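Local coordinates for succinate-semialdehyde dehydrogenase (PDB 4OGD), which probably oxidises succinic semialdehyde to succinate, binds NADP+ as its cofactor and belongs to the aldehyde dehydrogenase family, at residues Y94-L103 with E437-S445. Sequence-based numbering, arbitrary orientation.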
loop_
_atom_site.group_PDB
_atom_site.type_symbol
_atom_site.label_atom_id
_atom_site.label_comp_id
_atom_site.label_asym_id
_atom_site.label_seq_id
_atom_site.Cartn_x
_atom_site.Cartn_y
_atom_site.Cartn_z
ATOM N N TYR A 94 22.798 -2.857 -7.334
ATOM C CA TYR A 94 21.847 -1.888 -7.875
ATOM C C TYR A 94 21.402 -0.869 -6.826
ATOM O O TYR A 94 21.519 0.332 -7.035
ATOM C CB TYR A 94 20.636 -2.627 -8.449
ATOM C CG TYR A 94 19.500 -1.763 -8.978
ATOM C CD1 TYR A 94 18.352 -1.562 -8.223
ATOM C CD2 TYR A 94 19.558 -1.196 -10.249
ATOM C CE1 TYR A 94 17.305 -0.799 -8.704
ATOM C CE2 TYR A 94 18.514 -0.433 -10.742
ATOM C CZ TYR A 94 17.388 -0.240 -9.965
ATOM O OH TYR A 94 16.358 0.515 -10.466
ATOM N N TYR A 95 20.900 -1.341 -5.690
ATOM C CA TYR A 95 20.361 -0.408 -4.706
ATOM C C TYR A 95 21.452 0.419 -4.026
ATOM O O TYR A 95 21.233 1.572 -3.674
ATOM C CB TYR A 95 19.459 -1.133 -3.700
ATOM C CG TYR A 95 18.089 -1.375 -4.288
ATOM C CD1 TYR A 95 17.237 -0.306 -4.547
ATOM C CD2 TYR A 95 17.655 -2.660 -4.602
ATOM C CE1 TYR A 95 15.989 -0.506 -5.095
ATOM C CE2 TYR A 95 16.406 -2.873 -5.156
ATOM C CZ TYR A 95 15.579 -1.792 -5.400
ATOM O OH TYR A 95 14.327 -1.974 -5.951
ATOM N N ALA A 96 22.634 -0.162 -3.870
ATOM C CA ALA A 96 23.763 0.622 -3.374
ATOM C C ALA A 96 24.158 1.713 -4.374
ATOM O O ALA A 96 24.464 2.850 -3.985
ATOM C CB ALA A 96 24.941 -0.284 -3.047
ATOM N N ASP A 97 24.152 1.375 -5.663
ATOM C CA ASP A 97 24.517 2.341 -6.700
ATOM C C ASP A 97 23.471 3.427 -6.869
ATOM O O ASP A 97 23.803 4.580 -7.138
ATOM C CB ASP A 97 24.747 1.653 -8.048
ATOM C CG ASP A 97 26.089 0.945 -8.128
ATOM O OD1 ASP A 97 26.982 1.238 -7.310
ATOM O OD2 ASP A 97 26.250 0.103 -9.035
ATOM N N LYS A 98 22.204 3.053 -6.708
ATOM C CA LYS A 98 21.101 3.975 -6.943
ATOM C C LYS A 98 20.709 4.765 -5.702
ATOM O O LYS A 98 19.843 5.629 -5.776
ATOM C CB LYS A 98 19.875 3.215 -7.451
ATOM C CG LYS A 98 19.993 2.666 -8.863
ATOM C CD LYS A 98 19.954 3.785 -9.890
ATOM C CE LYS A 98 20.161 3.236 -11.292
ATOM N NZ LYS A 98 20.101 4.311 -12.329
ATOM N N ALA A 99 21.353 4.471 -4.574
ATOM C CA ALA A 99 20.967 5.046 -3.289
ATOM C C ALA A 99 20.793 6.566 -3.317
ATOM O O ALA A 99 19.741 7.082 -2.936
ATOM C CB ALA A 99 21.957 4.638 -2.209
ATOM N N ASP A 100 21.816 7.288 -3.771
ATOM C CA ASP A 100 21.756 8.750 -3.747
ATOM C C ASP A 100 20.610 9.298 -4.597
ATOM O O ASP A 100 19.880 10.194 -4.164
ATOM C CB ASP A 100 23.085 9.366 -4.195
ATOM C CG ASP A 100 24.227 9.044 -3.255
ATOM O OD1 ASP A 100 23.970 8.742 -2.072
ATOM O OD2 ASP A 100 25.392 9.096 -3.707
ATOM N N GLU A 101 20.452 8.754 -5.798
ATOM C CA GLU A 101 19.386 9.181 -6.696
ATOM C C GLU A 101 18.004 8.878 -6.112
ATOM O O GLU A 101 17.078 9.694 -6.191
ATOM C CB GLU A 101 19.529 8.487 -8.055
ATOM C CG GLU A 101 18.368 8.794 -9.000
ATOM C CD GLU A 101 18.412 7.980 -10.279
ATOM O OE1 GLU A 101 19.511 7.530 -10.664
ATOM O OE2 GLU A 101 17.344 7.783 -10.893
ATOM N N PHE A 102 17.868 7.694 -5.529
ATOM C CA PHE A 102 16.570 7.250 -5.022
ATOM C C PHE A 102 16.175 7.952 -3.723
ATOM O O PHE A 102 14.993 7.997 -3.378
ATOM C CB PHE A 102 16.561 5.735 -4.817
ATOM C CG PHE A 102 16.489 4.937 -6.096
ATOM C CD1 PHE A 102 16.454 5.565 -7.343
ATOM C CD2 PHE A 102 16.443 3.552 -6.043
ATOM C CE1 PHE A 102 16.383 4.817 -8.509
ATOM C CE2 PHE A 102 16.364 2.795 -7.204
ATOM C CZ PHE A 102 16.335 3.431 -8.440
ATOM N N LEU A 103 17.161 8.484 -3.002
ATOM C CA LEU A 103 16.911 9.158 -1.722
ATOM C C LEU A 103 16.840 10.680 -1.832
ATOM O O LEU A 103 16.553 11.365 -0.848
ATOM C CB LEU A 103 17.996 8.777 -0.717
ATOM C CG LEU A 103 17.871 7.391 -0.095
ATOM C CD1 LEU A 103 19.145 7.002 0.636
ATOM C CD2 LEU A 103 16.683 7.383 0.859
ATOM N N GLU A 437 7.980 -4.739 -6.274
ATOM C CA GLU A 437 9.348 -4.881 -5.783
ATOM C C GLU A 437 10.334 -4.713 -6.934
ATOM O O GLU A 437 9.972 -4.901 -8.095
ATOM C CB GLU A 437 9.531 -6.219 -5.047
ATOM C CG GLU A 437 8.794 -6.223 -3.703
ATOM C CD GLU A 437 8.895 -7.519 -2.920
ATOM O OE1 GLU A 437 9.607 -8.465 -3.342
ATOM O OE2 GLU A 437 8.257 -7.584 -1.846
ATOM N N LEU A 438 11.573 -4.351 -6.599
ATOM C CA LEU A 438 12.598 -4.003 -7.593
ATOM C C LEU A 438 12.266 -2.710 -8.353
ATOM O O LEU A 438 11.166 -2.157 -8.207
ATOM C CB LEU A 438 12.921 -5.179 -8.538
ATOM C CG LEU A 438 13.453 -6.440 -7.834
ATOM C CD1 LEU A 438 13.676 -7.568 -8.836
ATOM C CD2 LEU A 438 14.744 -6.147 -7.059
ATOM N N SER A 439 13.228 -2.232 -9.147
ATOM C CA SER A 439 13.192 -0.891 -9.759
ATOM C C SER A 439 13.071 0.202 -8.700
ATOM O O SER A 439 13.214 -0.062 -7.501
ATOM C CB SER A 439 12.081 -0.763 -10.819
ATOM O OG SER A 439 10.813 -0.473 -10.240
ATOM N N GLU A 440 12.813 1.437 -9.119
ATOM C CA GLU A 440 12.623 2.491 -8.132
ATOM C C GLU A 440 11.260 2.349 -7.459
ATOM O O GLU A 440 11.074 2.821 -6.342
ATOM C CB GLU A 440 12.786 3.889 -8.736
ATOM C CG GLU A 440 12.891 4.977 -7.649
ATOM C CD GLU A 440 13.205 6.356 -8.202
ATOM O OE1 GLU A 440 13.270 6.506 -9.440
ATOM O OE2 GLU A 440 13.392 7.288 -7.385
ATOM N N LEU A 441 10.313 1.702 -8.135
ATOM C CA LEU A 441 9.000 1.476 -7.529
ATOM C C LEU A 441 9.135 0.640 -6.261
ATOM O O LEU A 441 8.400 0.833 -5.294
ATOM C CB LEU A 441 8.042 0.796 -8.511
ATOM C CG LEU A 441 7.662 1.591 -9.761
ATOM C CD1 LEU A 441 6.615 0.849 -10.596
ATOM C CD2 LEU A 441 7.159 2.989 -9.396
ATOM N N GLY A 442 10.084 -0.286 -6.267
ATOM C CA GLY A 442 10.303 -1.143 -5.114
ATOM C C GLY A 442 11.172 -0.519 -4.030
ATOM O O GLY A 442 11.523 -1.185 -3.051
ATOM N N PHE A 443 11.527 0.752 -4.199
ATOM C CA PHE A 443 12.322 1.444 -3.195
ATOM C C PHE A 443 11.456 2.170 -2.159
ATOM O O PHE A 443 11.873 2.338 -1.012
ATOM C CB PHE A 443 13.289 2.434 -3.862
ATOM C CG PHE A 443 14.255 3.068 -2.911
ATOM C CD1 PHE A 443 15.353 2.356 -2.455
ATOM C CD2 PHE A 443 14.060 4.366 -2.467
ATOM C CE1 PHE A 443 16.245 2.923 -1.577
ATOM C CE2 PHE A 443 14.949 4.950 -1.579
ATOM C CZ PHE A 443 16.044 4.224 -1.134
ATOM N N THR A 444 10.258 2.600 -2.549
ATOM C CA THR A 444 9.492 3.516 -1.694
ATOM C C THR A 444 8.384 2.885 -0.855
ATOM O O THR A 444 7.664 3.599 -0.162
ATOM C CB THR A 444 8.893 4.662 -2.508
ATOM O OG1 THR A 444 8.177 4.113 -3.614
ATOM C CG2 THR A 444 9.994 5.593 -3.017
ATOM N N SER A 445 8.259 1.562 -0.891
ATOM C CA SER A 445 7.124 0.905 -0.246
ATOM C C SER A 445 6.987 1.249 1.227
ATOM O O SER A 445 5.874 1.476 1.707
ATOM C CB SER A 445 7.214 -0.609 -0.397
ATOM O OG SER A 445 7.175 -0.959 -1.762
HETATM O O HOH W 1 12.905 6.779 -4.692
#
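The Phe102 ring is covered on one face by the side chain of Glu440. Glu440 CG makes a CH-pi contact over the ring centre, 3.6 Å from the Phe102 centroid. Lys98 CB, one turn earlier on the same helix, covers the opposite face. The Glu440 chain is extended beyond CG, and its carboxylate stacks on the Phe102 ring with the planes 11° apart. A water donates to Glu440 OE2 and to Phe102 O, so it bridges side chain and helix backbone. With chi1 at -173°, the Phe443 ring extends away from its own backbone N and reaches the helix. There Phe102 CB makes a second CH-pi contact over one face of the Phe443 ring, 3.8 Å from its centroid, while Leu103 CD2 meets the ring edge. The Phe102 and Phe443 rings meet obliquely, with planes 56° apart. Tyr95 slides past Phe443 in the opposite direction, and its OH donates to Ser439 O at 2.7 Å, in the carbonyl plane and on a lone pair. Ser439 OG accepts from Leu441 N, closing an ST turn. The mostly buried contact packs the loop between strands 433-434 and 448-455 against helix 78-103; strand 433-434 is outermost in the six-stranded sheet. Helix 136-148 packs on both partners, through Tyr95 and Leu438, and helix 45-61 touches Leu103.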